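Local coordinates for uncharacterized protein (Klebsiella pneumoniae, PDB 2A2L), which is of unknown function but belongs to the HbpS-like family, named for haem-degrading proteins, and forms an assembly of eight copies, at residues V36-D41 and D61-K66; H78-A83 and I101-G106. All coordinates share one frame; numbering follows the deposited sequence.

Interaction 1: V36-D41 and D61-K66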
loop_
_atom_site.group_PDB
_atom_site.type_symbol
_atom_site.label_atom_id
_atom_site.label_comp_id
_atom_site.label_asym_id
_atom_site.label_seq_id
_atom_site.Cartn_x
_atom_site.Cartn_y
_atom_site.Cartn_z
ATOM N N VAL A 36 -19.108 -16.386 1.164
ATOM C CA VAL A 36 -17.776 -16.747 1.684
ATOM C C VAL A 36 -17.754 -17.049 3.200
ATOM O O VAL A 36 -18.380 -16.343 3.979
ATOM C CB VAL A 36 -16.739 -15.695 1.301
ATOM C CG1 VAL A 36 -15.293 -16.225 1.455
ATOM C CG2 VAL A 36 -16.993 -15.249 -0.130
ATOM N N PHE A 37 -17.028 -18.099 3.602
ATOM C CA PHE A 37 -16.806 -18.427 5.019
ATOM C C PHE A 37 -15.325 -18.395 5.316
ATOM O O PHE A 37 -14.509 -18.929 4.547
ATOM C CB PHE A 37 -17.335 -19.823 5.359
ATOM C CG PHE A 37 -17.184 -20.216 6.827
ATOM C CD1 PHE A 37 -17.796 -19.453 7.844
ATOM C CD2 PHE A 37 -16.470 -21.371 7.186
ATOM C CE1 PHE A 37 -17.681 -19.809 9.207
ATOM C CE2 PHE A 37 -16.344 -21.764 8.549
ATOM C CZ PHE A 37 -16.956 -20.983 9.565
ATOM N N SER A 38 -14.975 -17.769 6.432
ATOM C CA SER A 38 -13.582 -17.743 6.866
ATOM C C SER A 38 -13.482 -18.106 8.316
ATOM O O SER A 38 -14.433 -17.894 9.050
ATOM C CB SER A 38 -12.953 -16.398 6.599
ATOM O OG SER A 38 -13.148 -16.059 5.247
ATOM N N VAL A 39 -12.343 -18.698 8.696
ATOM C CA VAL A 39 -11.993 -18.971 10.089
ATOM C C VAL A 39 -10.543 -18.618 10.291
ATOM O O VAL A 39 -9.686 -19.034 9.521
ATOM C CB VAL A 39 -12.135 -20.481 10.509
ATOM C CG1 VAL A 39 -11.841 -20.645 12.028
ATOM C CG2 VAL A 39 -13.509 -21.032 10.198
ATOM N N VAL A 40 -10.269 -17.860 11.345
ATOM C CA VAL A 40 -8.895 -17.573 11.744
ATOM C C VAL A 40 -8.584 -18.323 13.031
ATOM O O VAL A 40 -9.478 -18.554 13.859
ATOM C CB VAL A 40 -8.652 -16.051 11.914
ATOM C CG1 VAL A 40 -8.752 -15.342 10.538
ATOM C CG2 VAL A 40 -9.652 -15.431 12.918
ATOM N N ASP A 41 -7.326 -18.720 13.197
ATOM C CA ASP A 41 -6.903 -19.269 14.487
ATOM C C ASP A 41 -6.736 -18.191 15.583
ATOM O O ASP A 41 -7.034 -17.004 15.355
ATOM C CB ASP A 41 -5.673 -20.165 14.330
ATOM C CG ASP A 41 -4.383 -19.395 14.072
ATOM O OD1 ASP A 41 -4.302 -18.191 14.402
ATOM O OD2 ASP A 41 -3.415 -20.027 13.586
ATOM N N ASP A 61 -12.200 -10.882 1.062
ATOM C CA ASP A 61 -11.527 -9.957 1.985
ATOM C C ASP A 61 -12.451 -9.670 3.169
ATOM O O ASP A 61 -12.094 -9.899 4.330
ATOM C CB ASP A 61 -11.202 -8.621 1.260
ATOM C CG ASP A 61 -9.774 -8.122 1.513
ATOM O OD1 ASP A 61 -8.881 -8.955 1.794
ATOM O OD2 ASP A 61 -9.541 -6.893 1.411
ATOM N N ILE A 62 -13.650 -9.181 2.857
ATOM C CA ILE A 62 -14.668 -8.922 3.879
ATOM C C ILE A 62 -14.806 -10.082 4.860
ATOM O O ILE A 62 -14.713 -9.885 6.064
ATOM C CB ILE A 62 -16.071 -8.640 3.280
ATOM C CG1 ILE A 62 -16.043 -7.402 2.398
ATOM C CG2 ILE A 62 -17.092 -8.462 4.411
ATOM C CD1 ILE A 62 -17.231 -7.316 1.454
ATOM N N SER A 63 -15.031 -11.284 4.341
ATOM C CA SER A 63 -15.269 -12.450 5.198
ATOM C C SER A 63 -14.088 -12.777 6.097
ATOM O O SER A 63 -14.266 -12.992 7.304
ATOM C CB SER A 63 -15.663 -13.673 4.371
ATOM O OG SER A 63 -15.302 -14.864 5.051
ATOM N N LEU A 64 -12.885 -12.808 5.516
ATOM C CA LEU A 64 -11.631 -12.901 6.305
ATOM C C LEU A 64 -11.524 -11.820 7.374
ATOM O O LEU A 64 -11.308 -12.100 8.546
ATOM C CB LEU A 64 -10.391 -12.884 5.399
ATOM C CG LEU A 64 -9.031 -13.124 6.066
ATOM C CD1 LEU A 64 -8.976 -14.510 6.695
ATOM C CD2 LEU A 64 -7.832 -12.887 5.115
ATOM N N ASN A 65 -11.704 -10.573 6.998
ATOM C CA ASN A 65 -11.509 -9.513 7.987
ATOM C C ASN A 65 -12.545 -9.432 9.082
ATOM O O ASN A 65 -12.248 -8.953 10.166
ATOM C CB ASN A 65 -11.321 -8.174 7.313
ATOM C CG ASN A 65 -10.128 -8.172 6.433
ATOM O OD1 ASN A 65 -9.070 -8.732 6.785
ATOM N ND2 ASN A 65 -10.273 -7.570 5.270
ATOM N N LYS A 66 -13.750 -9.903 8.792
ATOM C CA LYS A 66 -14.752 -10.092 9.829
ATOM C C LYS A 66 -14.251 -11.085 10.843
ATOM O O LYS A 66 -14.455 -10.882 12.016
ATOM C CB LYS A 66 -16.093 -10.559 9.253
ATOM C CG LYS A 66 -16.858 -9.473 8.513
ATOM C CD LYS A 66 -18.070 -10.044 7.794
ATOM C CE LYS A 66 -19.100 -8.975 7.440
ATOM N NZ LYS A 66 -20.247 -9.617 6.725
#

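Interaction 2: H78-A83 and I101-G106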
loop_
_atom_site.group_PDB
_atom_site.type_symbol
_atom_site.label_atom_id
_atom_site.label_comp_id
_atom_site.label_asym_id
_atom_site.label_seq_id
_atom_site.Cartn_x
_atom_site.Cartn_y
_atom_site.Cartn_z
ATOM N N HIS A 78 -20.910 -7.072 14.836
ATOM C CA HIS A 78 -22.191 -6.385 14.984
ATOM C C HIS A 78 -22.218 -5.530 16.231
ATOM O O HIS A 78 -23.048 -4.638 16.354
ATOM C CB HIS A 78 -23.386 -7.361 14.954
ATOM C CG HIS A 78 -23.442 -8.308 16.113
ATOM N ND1 HIS A 78 -22.576 -9.370 16.254
ATOM C CD2 HIS A 78 -24.276 -8.363 17.178
ATOM C CE1 HIS A 78 -22.872 -10.039 17.352
ATOM N NE2 HIS A 78 -23.898 -9.446 17.935
ATOM N N GLU A 79 -21.296 -5.792 17.152
ATOM C CA GLU A 79 -21.316 -5.130 18.439
ATOM C C GLU A 79 -20.557 -3.806 18.429
ATOM O O GLU A 79 -20.613 -3.054 19.402
ATOM C CB GLU A 79 -20.745 -6.035 19.515
ATOM C CG GLU A 79 -21.574 -7.234 19.865
ATOM C CD GLU A 79 -20.913 -8.053 20.937
ATOM O OE1 GLU A 79 -20.580 -9.231 20.668
ATOM O OE2 GLU A 79 -20.680 -7.500 22.033
ATOM N N ILE A 80 -19.859 -3.512 17.333
ATOM C CA ILE A 80 -19.086 -2.280 17.225
ATOM C C ILE A 80 -19.734 -1.225 16.332
ATOM O O ILE A 80 -19.313 -0.066 16.328
ATOM C CB ILE A 80 -17.638 -2.531 16.753
ATOM C CG1 ILE A 80 -17.598 -3.321 15.457
ATOM C CG2 ILE A 80 -16.764 -3.143 17.890
ATOM C CD1 ILE A 80 -16.236 -4.002 15.191
ATOM N N THR A 81 -20.754 -1.635 15.587
ATOM C CA THR A 81 -21.503 -0.744 14.711
ATOM C C THR A 81 -21.939 0.579 15.364
ATOM O O THR A 81 -21.716 1.649 14.802
ATOM C CB THR A 81 -22.752 -1.471 14.166
ATOM O OG1 THR A 81 -22.432 -2.850 13.917
ATOM C CG2 THR A 81 -23.266 -0.794 12.900
ATOM N N SER A 82 -22.546 0.508 16.549
ATOM C CA SER A 82 -23.012 1.709 17.251
ATOM C C SER A 82 -21.887 2.643 17.723
ATOM O O SER A 82 -22.082 3.853 17.833
ATOM C CB SER A 82 -23.907 1.325 18.429
ATOM O OG SER A 82 -23.422 0.147 19.060
ATOM N N ALA A 83 -20.714 2.086 17.993
ATOM C CA ALA A 83 -19.598 2.879 18.506
ATOM C C ALA A 83 -18.873 3.703 17.429
ATOM O O ALA A 83 -18.173 4.667 17.747
ATOM C CB ALA A 83 -18.597 1.974 19.275
ATOM N N ILE A 101 -10.722 -3.677 10.096
ATOM C CA ILE A 101 -11.799 -3.757 11.089
ATOM C C ILE A 101 -13.174 -3.643 10.432
ATOM O O ILE A 101 -13.521 -2.599 9.888
ATOM C CB ILE A 101 -11.646 -2.786 12.290
ATOM C CG1 ILE A 101 -10.438 -3.190 13.140
ATOM C CG2 ILE A 101 -12.893 -2.845 13.175
ATOM C CD1 ILE A 101 -10.035 -2.157 14.167
ATOM N N ILE A 102 -13.934 -4.732 10.460
ATOM C CA ILE A 102 -15.272 -4.712 9.881
ATOM C C ILE A 102 -16.303 -4.334 10.913
ATOM O O ILE A 102 -16.166 -4.689 12.080
ATOM C CB ILE A 102 -15.639 -6.017 9.160
ATOM C CG1 ILE A 102 -14.516 -6.441 8.204
ATOM C CG2 ILE A 102 -16.918 -5.829 8.352
ATOM C CD1 ILE A 102 -14.294 -5.449 7.088
ATOM N N ILE A 103 -17.310 -3.569 10.494
ATOM C CA ILE A 103 -18.162 -2.847 11.441
ATOM C C ILE A 103 -19.631 -3.136 11.183
ATOM O O ILE A 103 -20.508 -2.436 11.680
ATOM C CB ILE A 103 -17.910 -1.301 11.411
ATOM C CG1 ILE A 103 -18.033 -0.753 9.984
ATOM C CG2 ILE A 103 -16.568 -0.973 12.039
ATOM C CD1 ILE A 103 -18.205 0.730 9.899
ATOM N N PHE A 104 -19.901 -4.164 10.393
ATOM C CA PHE A 104 -21.250 -4.712 10.313
ATOM C C PHE A 104 -21.200 -6.202 10.599
ATOM O O PHE A 104 -20.142 -6.836 10.455
ATOM C CB PHE A 104 -21.934 -4.394 8.973
ATOM C CG PHE A 104 -21.015 -4.468 7.785
ATOM C CD1 PHE A 104 -20.849 -5.665 7.079
ATOM C CD2 PHE A 104 -20.312 -3.351 7.367
ATOM C CE1 PHE A 104 -19.988 -5.729 5.990
ATOM C CE2 PHE A 104 -19.436 -3.415 6.284
ATOM C CZ PHE A 104 -19.284 -4.606 5.590
ATOM N N GLY A 105 -22.340 -6.742 11.029
ATOM C CA GLY A 105 -22.431 -8.115 11.484
ATOM C C GLY A 105 -21.922 -9.121 10.473
ATOM O O GLY A 105 -21.888 -8.848 9.268
ATOM N N GLY A 106 -21.513 -10.284 10.968
ATOM C CA GLY A 106 -21.096 -11.364 10.097
ATOM C C GLY A 106 -19.839 -12.047 10.580
ATOM O O GLY A 106 -19.392 -13.021 9.975
HETATM O O HOH W 1 -21.207 -10.052 13.983
HETATM O O HOH W 2 -24.178 -4.167 11.715
#

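Interaction 1: V36-D41 and D61-K66
Ser38, midway along strand 36-41, meets Ser63 of helix 59-72 hydroxyl to hydroxyl where the helix lies over the antiparallel sheet. The polar part is this one bond, OG to OG at 2.5 Å, with either oxygen able to be the donor. That is shorter than usual for two hydroxyls, and the exact length is doubtful at 2.2 Å resolution. Ser63 OG swings roughly opposite its backbone N (chi1 153°), which carries it off the helix surface to the strand. There it also bonds Gly121 O of the adjacent strand 116-123, whose residue Gly121 is paired with Ser38 through the backbone. One buried hydroxyl thus ties the helix to two neighbouring strands.

The apolar part flanks the serines along the strand. Val36 lays its CB against Ser63 CB at 3.8 Å, and its CG1 reaches over the same serine. Further on, Val40 CG1 meets Leu64 CD1 at 3.9 Å, the two side chains crossing at about a right angle. Both valines and Ser38 point at the helix, whereas Phe37 faces helix 14-30 across the sheet. The short segments run in roughly the same direction, at 34°, with axes 7.1 Å apart at their closest.

With small serines at the centre, helix and sheet come close together, and the two hydroxyls form with Gly121 O a small buried polar cluster, flanked by Val36 and, further along the strand, by the Val40-Leu64 pair.

Interaction 2: H78-A83 and I101-G106
His78 and Gly105 bring together two irregular segments of the long connection between helix 59-72 and strand 107-111, in this member of the HbpS-like family (GAF clan). His78 CB packs 3.7 Å from Gly105 CA, against a backbone with no side chain in the way. The imidazole is turned back toward its own amide (chi1 66°), where one water accepts the N-H of His78 N at 3.1 Å and lies 2.7 Å from His78 ND1. That water also accepts the N-H of Gly106, linking the two backbones through a single molecule. On the ring itself, Glu79 CG lies over one face, offset toward the rim.

Ile80 is the apolar wedge of the contact. Its CG1 sits between the backbone N and the carbonyl carbon (chi1 54°); with the chain then extended (chi2 -161°), CD1 reaches across to the other segment. CD1 lands 3.2 Å from Ile102 O and 4.1 Å from Ile101 CG2, crossing the Ile101 side chain at about a right angle, while CG1 rests near Ile103 CG2. Ile103 in turn packs on Gly92 of a second subunit, so segment 101-106 lies at the interface with that subunit.

Thr81 adds the direct polar approach. Its OG1 lies 3.0 Å from Ile103 O, a possible hydrogen bond only, since the Thr81 hydroxyl could give its proton to a different acceptor instead. A second water donates to Thr81 OG1 at 3.1 Å and accepts from Gly105 N at 3.2 Å.

Both contacts are buried, but interaction 1 lies nearer the centre of the chain and joins regular elements, a helix and a strand of the sheet, whereas interaction 2 joins loop to loop. Their chemistry differs accordingly: direct side-chain contacts make up the first, while the second adds waters between the backbones to its own direct Ile80 and Thr81 contacts. The two meet at helix 59-72. Lys66 NZ reaches Gly105 O at 3.1 Å and has a salt bridge to Asp130, while its aliphatic chain packs on Phe104; Ile102 lies against Asn65 and Lys66. Thus 101-106 rests on the helix that interaction 1 seats on the sheet. Both also touch a second subunit.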